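Local coordinates for protein reducing end xylose-releasing exo-oligoxylanase (Paenibacillus barengoltzii G22, PDB 5YXT) that probably hydrolyses xylo-oligosaccharides from the reducing end, releasing xylose, as a family 8 glycoside hydrolase involved in xylan degradation, at residues C[73-81]-C[363-374]; C[283-294]-C[325-336]. All coordinates share one frame; numbering follows the deposited sequence.

Interaction 1: C[73-81]-C[363-374]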
# COMPACT_ATOMS: atom_id res chain seq x y z
N TYR C 73 28.08 -22.18 4.23
CA TYR C 73 26.67 -22.20 3.87
C TYR C 73 26.18 -23.63 3.70
O TYR C 73 25.06 -23.97 4.11
CB TYR C 73 26.44 -21.45 2.56
CG TYR C 73 26.42 -19.95 2.63
CD1 TYR C 73 26.45 -19.28 3.84
CD2 TYR C 73 26.36 -19.20 1.46
CE1 TYR C 73 26.43 -17.90 3.89
CE2 TYR C 73 26.35 -17.82 1.50
CZ TYR C 73 26.37 -17.18 2.72
OH TYR C 73 26.34 -15.81 2.77
N GLY C 74 26.98 -24.46 3.03
CA GLY C 74 26.58 -25.84 2.82
C GLY C 74 26.40 -26.58 4.13
O GLY C 74 25.47 -27.37 4.29
N MET C 75 27.30 -26.34 5.08
CA MET C 75 27.14 -26.99 6.38
C MET C 75 25.88 -26.49 7.08
O MET C 75 25.16 -27.28 7.70
CB MET C 75 28.37 -26.76 7.24
CG MET C 75 29.52 -27.68 6.87
SD MET C 75 31.09 -27.07 7.47
CE MET C 75 30.82 -27.24 9.24
N MET C 76 25.57 -25.19 6.97
CA MET C 76 24.35 -24.71 7.61
C MET C 76 23.11 -25.30 6.96
O MET C 76 22.18 -25.71 7.66
CB MET C 76 24.29 -23.17 7.61
CG MET C 76 23.04 -22.64 8.38
SD MET C 76 23.00 -23.04 10.17
CE MET C 76 24.08 -21.78 10.83
N MET C 77 23.07 -25.35 5.62
CA MET C 77 21.93 -26.01 4.96
C MET C 77 21.83 -27.48 5.38
O MET C 77 20.72 -27.98 5.61
CB MET C 77 22.03 -25.91 3.42
CG MET C 77 21.90 -24.51 2.79
SD MET C 77 23.07 -24.36 1.42
CE MET C 77 22.17 -24.47 -0.11
N ALA C 78 22.96 -28.17 5.47
CA ALA C 78 22.93 -29.61 5.78
C ALA C 78 22.42 -29.87 7.20
O ALA C 78 21.65 -30.81 7.43
CB ALA C 78 24.32 -30.22 5.57
N VAL C 79 22.80 -29.03 8.16
CA VAL C 79 22.32 -29.26 9.52
C VAL C 79 20.87 -28.82 9.67
O VAL C 79 20.10 -29.44 10.42
CB VAL C 79 23.26 -28.59 10.55
CG1 VAL C 79 23.31 -27.09 10.36
CG2 VAL C 79 22.86 -28.97 12.01
N GLN C 80 20.44 -27.78 8.95
CA GLN C 80 19.02 -27.41 9.01
C GLN C 80 18.14 -28.47 8.36
O GLN C 80 17.05 -28.76 8.85
CB GLN C 80 18.81 -26.05 8.34
CG GLN C 80 19.43 -24.88 9.09
CD GLN C 80 18.84 -24.68 10.47
OE1 GLN C 80 17.74 -25.13 10.76
NE2 GLN C 80 19.59 -24.02 11.35
N TYR C 81 18.61 -29.07 7.27
CA TYR C 81 17.86 -30.08 6.54
C TYR C 81 18.11 -31.50 7.04
O TYR C 81 17.53 -32.44 6.49
CB TYR C 81 18.20 -29.98 5.04
CG TYR C 81 17.13 -30.57 4.14
CD1 TYR C 81 15.90 -29.96 4.00
CD2 TYR C 81 17.36 -31.74 3.45
CE1 TYR C 81 14.93 -30.50 3.18
CE2 TYR C 81 16.41 -32.29 2.63
CZ TYR C 81 15.19 -31.67 2.50
OH TYR C 81 14.25 -32.24 1.68
N LEU C 363 18.02 -21.21 -1.25
CA LEU C 363 17.68 -22.26 -0.30
C LEU C 363 17.54 -21.70 1.11
O LEU C 363 16.63 -22.11 1.85
CB LEU C 363 18.71 -23.39 -0.33
CG LEU C 363 18.31 -24.61 0.52
CD1 LEU C 363 16.90 -25.09 0.22
CD2 LEU C 363 19.25 -25.77 0.34
N PHE C 364 18.41 -20.76 1.49
CA PHE C 364 18.28 -20.12 2.80
C PHE C 364 16.90 -19.50 2.96
O PHE C 364 16.24 -19.66 3.99
CB PHE C 364 19.35 -19.06 3.00
CG PHE C 364 20.67 -19.60 3.49
CD1 PHE C 364 20.72 -20.69 4.34
CD2 PHE C 364 21.86 -18.97 3.13
CE1 PHE C 364 21.93 -21.17 4.80
CE2 PHE C 364 23.09 -19.44 3.59
CZ PHE C 364 23.13 -20.55 4.43
N ALA C 365 16.45 -18.76 1.94
CA ALA C 365 15.14 -18.11 1.99
C ALA C 365 14.03 -19.14 2.12
O ALA C 365 13.10 -18.97 2.92
CB ALA C 365 14.93 -17.25 0.74
N LEU C 366 14.10 -20.22 1.34
CA LEU C 366 13.06 -21.24 1.38
C LEU C 366 13.02 -21.93 2.73
O LEU C 366 11.94 -22.21 3.27
CB LEU C 366 13.28 -22.26 0.26
CG LEU C 366 12.19 -23.31 0.01
CD1 LEU C 366 10.81 -22.66 -0.01
CD2 LEU C 366 12.50 -24.07 -1.30
N LEU C 367 14.19 -22.25 3.30
CA LEU C 367 14.23 -22.79 4.66
C LEU C 367 13.61 -21.83 5.66
O LEU C 367 12.81 -22.24 6.52
CB LEU C 367 15.67 -23.11 5.05
CG LEU C 367 16.28 -24.37 4.46
CD1 LEU C 367 17.77 -24.37 4.74
CD2 LEU C 367 15.62 -25.61 5.07
N ALA C 368 13.99 -20.55 5.59
CA ALA C 368 13.49 -19.59 6.57
C ALA C 368 12.00 -19.36 6.40
O ALA C 368 11.26 -19.29 7.38
CB ALA C 368 14.26 -18.28 6.46
N LEU C 369 11.53 -19.26 5.15
CA LEU C 369 10.12 -18.92 4.91
C LEU C 369 9.19 -20.11 5.13
O LEU C 369 7.97 -19.91 5.18
CB LEU C 369 9.94 -18.40 3.48
CG LEU C 369 10.55 -17.02 3.22
CD1 LEU C 369 10.58 -16.72 1.72
CD2 LEU C 369 9.79 -15.95 3.99
N SER C 370 9.73 -21.32 5.23
CA SER C 370 8.92 -22.50 5.50
C SER C 370 8.96 -22.89 6.97
O SER C 370 8.36 -23.90 7.35
CB SER C 370 9.38 -23.67 4.62
OG SER C 370 10.73 -24.04 4.87
N GLY C 371 9.64 -22.11 7.82
CA GLY C 371 9.75 -22.44 9.22
C GLY C 371 10.79 -23.50 9.52
O GLY C 371 10.66 -24.21 10.53
N ASN C 372 11.83 -23.59 8.70
CA ASN C 372 12.82 -24.66 8.77
C ASN C 372 14.25 -24.16 8.94
O ASN C 372 15.20 -24.94 8.76
CB ASN C 372 12.70 -25.55 7.53
CG ASN C 372 11.46 -26.43 7.59
OD1 ASN C 372 11.30 -27.19 8.54
ND2 ASN C 372 10.57 -26.30 6.61
N TYR C 373 14.44 -22.89 9.27
CA TYR C 373 15.75 -22.32 9.59
C TYR C 373 15.69 -22.02 11.09
O TYR C 373 15.25 -20.95 11.50
CB TYR C 373 16.01 -21.07 8.73
CG TYR C 373 17.45 -20.63 8.61
CD1 TYR C 373 18.42 -21.03 9.52
CD2 TYR C 373 17.85 -19.80 7.56
CE1 TYR C 373 19.73 -20.61 9.40
CE2 TYR C 373 19.16 -19.38 7.42
CZ TYR C 373 20.09 -19.78 8.35
OH TYR C 373 21.40 -19.34 8.21
N ARG C 374 16.12 -22.99 11.89
CA ARG C 374 15.83 -23.02 13.32
C ARG C 374 17.08 -22.95 14.18
O ARG C 374 18.20 -23.21 13.72
CB ARG C 374 15.07 -24.28 13.70
CG ARG C 374 13.82 -24.46 12.87
CD ARG C 374 12.97 -25.56 13.43
NE ARG C 374 11.75 -25.69 12.66
CZ ARG C 374 10.61 -26.15 13.16
NH1 ARG C 374 10.54 -26.50 14.44
NH2 ARG C 374 9.53 -26.24 12.39
O HOH W 1 15.49 -26.95 10.40
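A T-shaped aromatic pair, Y73 with F364, joins helices 68-80 and 355-369 in the buried heart of the glycoside hydrolase family 8 domain, and a pair of hydrogen bonds from the Q80 amide holds the loop after the second helix at R374. F364 points its edge at the face of Y73. The planes stand at 85°, and F364 CE2 comes 3.4 Å from Y73 CD1, near the rim of the ring. Y73 OH also bonds to R264, which helps fix the tyrosine. M77 lies beside this pair. Its SD is above the F364 face but distant, 5.1 Å from the centroid, a loose Met-aromatic contact. The M77 methyl CE packs tightly on L363 CD2, at 3.2 Å. At M76 the first torsion (chi1 -176°) sets CG opposite the backbone N and carries the chain toward F364 and Y373; M76 CG is 3.7 Å from Y373 OH.

Helices 68-80 and 355-369 belong to the (alpha/alpha)6 barrel of this family. Their local segments run at 29° with axes 11.1 Å apart, so large side chains fill the interface. The second helix ends in a Schellman motif at G371, which turns the chain back toward Q80.

The Q80 amide then grips the backbone of R374. R374 N donates to Q80 OE1 at 2.9 Å; this bond is nearly straight at the hydrogen but comes from above the carbonyl plane. Q80 NE2 donates to R374 O, also at 2.9 Å, on a lone pair in the carbonyl plane. W376 gives OE1 a further bond.

Interaction 2: C[283-294]-C[325-336]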
# COMPACT_ATOMS: atom_id res chain seq x y z
N ARG C 283 12.11 -3.94 11.39
CA ARG C 283 10.90 -3.96 10.56
C ARG C 283 10.81 -2.72 9.68
O ARG C 283 10.43 -2.81 8.51
CB ARG C 283 9.66 -4.11 11.44
CG ARG C 283 9.93 -5.07 12.58
CD ARG C 283 8.69 -5.53 13.35
NE ARG C 283 7.56 -5.86 12.50
CZ ARG C 283 7.36 -7.06 11.99
NH1 ARG C 283 8.26 -7.96 12.28
NH2 ARG C 283 6.31 -7.35 11.25
N GLU C 284 11.19 -1.56 10.22
CA GLU C 284 11.19 -0.35 9.41
C GLU C 284 12.22 -0.45 8.28
O GLU C 284 11.93 -0.05 7.14
CB GLU C 284 11.47 0.87 10.28
CG GLU C 284 10.25 1.37 11.03
CD GLU C 284 9.99 2.84 10.78
OE1 GLU C 284 9.85 3.23 9.59
OE2 GLU C 284 9.93 3.61 11.77
N ALA C 285 13.41 -0.99 8.56
CA ALA C 285 14.43 -1.09 7.53
C ALA C 285 14.01 -2.06 6.42
O ALA C 285 14.21 -1.77 5.24
CB ALA C 285 15.77 -1.52 8.15
N VAL C 286 13.44 -3.21 6.79
CA VAL C 286 12.99 -4.14 5.76
C VAL C 286 11.85 -3.52 4.96
O VAL C 286 11.77 -3.68 3.73
CB VAL C 286 12.57 -5.48 6.40
CG1 VAL C 286 11.77 -6.31 5.43
CG2 VAL C 286 13.82 -6.26 6.86
N GLY C 287 10.98 -2.76 5.64
CA GLY C 287 9.96 -2.01 4.92
C GLY C 287 10.54 -1.09 3.86
O GLY C 287 9.98 -0.97 2.77
N LYS C 288 11.66 -0.44 4.17
CA LYS C 288 12.25 0.48 3.20
C LYS C 288 12.85 -0.26 2.01
O LYS C 288 12.73 0.19 0.86
CB LYS C 288 13.32 1.34 3.88
CG LYS C 288 12.74 2.45 4.75
CD LYS C 288 13.78 3.01 5.69
CE LYS C 288 13.12 3.83 6.78
NZ LYS C 288 14.14 4.64 7.47
N ILE C 289 13.53 -1.39 2.27
CA ILE C 289 14.14 -2.16 1.19
C ILE C 289 13.07 -2.73 0.27
O ILE C 289 13.17 -2.64 -0.96
CB ILE C 289 15.04 -3.27 1.77
CG1 ILE C 289 16.14 -2.64 2.64
CG2 ILE C 289 15.65 -4.12 0.65
CD1 ILE C 289 16.88 -3.62 3.54
N GLN C 290 12.01 -3.30 0.85
CA GLN C 290 10.96 -3.88 0.02
C GLN C 290 10.23 -2.81 -0.78
O GLN C 290 9.86 -3.04 -1.93
CB GLN C 290 9.98 -4.69 0.89
CG GLN C 290 10.63 -5.96 1.49
CD GLN C 290 9.65 -6.91 2.16
OE1 GLN C 290 8.62 -6.49 2.70
NE2 GLN C 290 9.96 -8.20 2.12
N ALA C 291 10.04 -1.62 -0.20
CA ALA C 291 9.45 -0.52 -0.95
C ALA C 291 10.34 -0.11 -2.11
O ALA C 291 9.84 0.20 -3.21
CB ALA C 291 9.20 0.68 -0.03
N PHE C 292 11.66 -0.10 -1.90
CA PHE C 292 12.56 0.27 -2.98
C PHE C 292 12.44 -0.69 -4.15
O PHE C 292 12.43 -0.27 -5.31
CB PHE C 292 14.00 0.30 -2.48
CG PHE C 292 15.00 0.69 -3.54
CD1 PHE C 292 15.16 2.02 -3.90
CD2 PHE C 292 15.75 -0.27 -4.21
CE1 PHE C 292 16.07 2.38 -4.89
CE2 PHE C 292 16.66 0.09 -5.20
CZ PHE C 292 16.82 1.41 -5.53
N PHE C 293 12.36 -1.99 -3.86
CA PHE C 293 12.34 -2.99 -4.92
C PHE C 293 10.95 -3.30 -5.42
O PHE C 293 10.81 -4.06 -6.39
CB PHE C 293 13.05 -4.26 -4.42
CG PHE C 293 14.54 -4.11 -4.45
CD1 PHE C 293 15.21 -4.02 -5.66
CD2 PHE C 293 15.26 -3.96 -3.28
CE1 PHE C 293 16.57 -3.84 -5.71
CE2 PHE C 293 16.63 -3.78 -3.31
CZ PHE C 293 17.29 -3.72 -4.53
N ALA C 294 9.92 -2.70 -4.83
CA ALA C 294 8.55 -2.95 -5.27
C ALA C 294 8.32 -2.52 -6.71
O ALA C 294 7.67 -3.24 -7.48
CB ALA C 294 7.56 -2.24 -4.34
N ASN C 325 15.14 -10.54 -0.45
CA ASN C 325 14.03 -9.64 -0.16
C ASN C 325 12.81 -10.43 0.30
O ASN C 325 12.04 -9.94 1.13
CB ASN C 325 13.69 -8.80 -1.38
CG ASN C 325 14.79 -7.82 -1.74
OD1 ASN C 325 15.56 -7.39 -0.89
ND2 ASN C 325 14.85 -7.45 -3.01
N ALA C 326 12.65 -11.65 -0.21
CA ALA C 326 11.57 -12.51 0.26
C ALA C 326 11.82 -12.97 1.70
O ALA C 326 10.90 -12.96 2.52
CB ALA C 326 11.41 -13.70 -0.67
N MET C 327 13.05 -13.40 2.00
CA MET C 327 13.36 -13.83 3.36
C MET C 327 13.15 -12.70 4.36
O MET C 327 12.76 -12.95 5.51
CB MET C 327 14.79 -14.36 3.42
CG MET C 327 15.20 -14.96 4.75
SD MET C 327 16.71 -15.89 4.53
CE MET C 327 17.40 -15.84 6.20
N ALA C 328 13.38 -11.46 3.93
CA ALA C 328 13.17 -10.30 4.80
C ALA C 328 11.72 -10.15 5.25
O ALA C 328 11.46 -9.49 6.27
CB ALA C 328 13.63 -9.04 4.09
N SER C 329 10.76 -10.76 4.54
CA SER C 329 9.36 -10.66 4.92
C SER C 329 9.08 -11.24 6.31
O SER C 329 8.02 -10.95 6.88
CB SER C 329 8.48 -11.36 3.88
OG SER C 329 8.39 -10.58 2.69
N LEU C 330 9.99 -12.04 6.86
CA LEU C 330 9.89 -12.43 8.26
C LEU C 330 9.87 -11.22 9.19
O LEU C 330 9.38 -11.32 10.32
CB LEU C 330 11.05 -13.35 8.63
CG LEU C 330 11.00 -14.80 8.12
CD1 LEU C 330 12.26 -15.52 8.54
CD2 LEU C 330 9.76 -15.54 8.65
N ALA C 331 10.37 -10.07 8.75
CA ALA C 331 10.32 -8.85 9.54
C ALA C 331 9.37 -7.80 8.96
O ALA C 331 9.49 -6.61 9.27
CB ALA C 331 11.72 -8.26 9.69
N ALA C 332 8.42 -8.21 8.12
CA ALA C 332 7.56 -7.25 7.43
C ALA C 332 6.12 -7.74 7.44
O ALA C 332 5.83 -8.89 7.78
CB ALA C 332 8.03 -7.02 5.99
N ASP C 333 5.22 -6.85 7.05
CA ASP C 333 3.80 -7.19 6.93
C ASP C 333 3.16 -6.24 5.93
O ASP C 333 3.66 -5.14 5.70
CB ASP C 333 3.09 -7.10 8.28
CG ASP C 333 1.83 -7.93 8.33
OD1 ASP C 333 1.93 -9.16 8.13
OD2 ASP C 333 0.75 -7.35 8.57
N GLY C 334 2.06 -6.68 5.33
CA GLY C 334 1.39 -5.88 4.34
C GLY C 334 1.55 -6.45 2.95
O GLY C 334 2.15 -7.51 2.74
N PRO C 335 1.00 -5.74 1.96
CA PRO C 335 1.01 -6.27 0.58
C PRO C 335 2.38 -6.35 -0.05
O PRO C 335 2.61 -7.25 -0.87
CB PRO C 335 0.09 -5.29 -0.17
CG PRO C 335 0.13 -4.03 0.65
CD PRO C 335 0.21 -4.50 2.07
N GLN C 336 3.31 -5.45 0.28
CA GLN C 336 4.63 -5.54 -0.34
C GLN C 336 5.40 -6.75 0.18
O GLN C 336 6.18 -7.35 -0.56
CB GLN C 336 5.43 -4.25 -0.13
CG GLN C 336 5.03 -3.11 -1.09
CD GLN C 336 5.79 -1.81 -0.83
OE1 GLN C 336 6.34 -1.60 0.25
NE2 GLN C 336 5.81 -0.94 -1.83
O HOH W 2 7.35 1.39 -3.26
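N325 lies against F293 where helix 318-327 meets helix 281-294, two helices of the family 8 glycoside hydrolase domain. N325 ND2 comes 3.5 Å from F293 CD2, with amide and ring planes 33° apart. N325 OD1 faces the methyl CG2 of I289. The backbone O of N325 accepts a bond from Q290 NE2 at 2.9 Å. A328 follows one turn on, and its CB meets V286 CG1. S329 OG takes the other N-H of Q290, also at 2.9 Å. Both acceptors lie in the Q290 amide plane, which holds that amide flat. Extended beyond CG (chi2 -170°), the Q290 chain carries its amide across to N325 and S329. With an alanine here both bonds would probably be lost, leaving N325 O without that donor and a gap beside A332, while S329 OG would keep its second partner, A337 O. A331 O sits over the centre of one face of the R283 guanidinium, 3.4 Å above its plane. The same oxygen receives a CA-H...O contact from R283. A332 CB packs on V286 CG1 and lies 3.4 Å from Q290 OE1. G334 is the N-cap of helix 335-345, so the chain turns into a new helix here. Q336 reaches back over A291 and A294. Its OE1 lies near A291 CA, and its NE2 is 3.3 Å from A294 CB.

After the N-terminal helices and the first three strands, the chain enters helix 68-80, the early half of interaction 1. It then runs through helices 84-98 and 126-143 to helix 281-294, which opens interaction 2. After 30 residues the 325-336 segment, from helix 318-327 into the start of helix 335-345, closes it. The rest of helix 335-345 follows, then helix 355-369, which closes interaction 1 over 281 intervening residues. The small loop therefore lies wholly within the large one; the two do not cross. Their centres are about 20 Å apart, yet they touch. M327 packs on A365 and A368, and L369 on A326. Helix 318-327 thus lies between helices 281-294 and 355-369 and touches both.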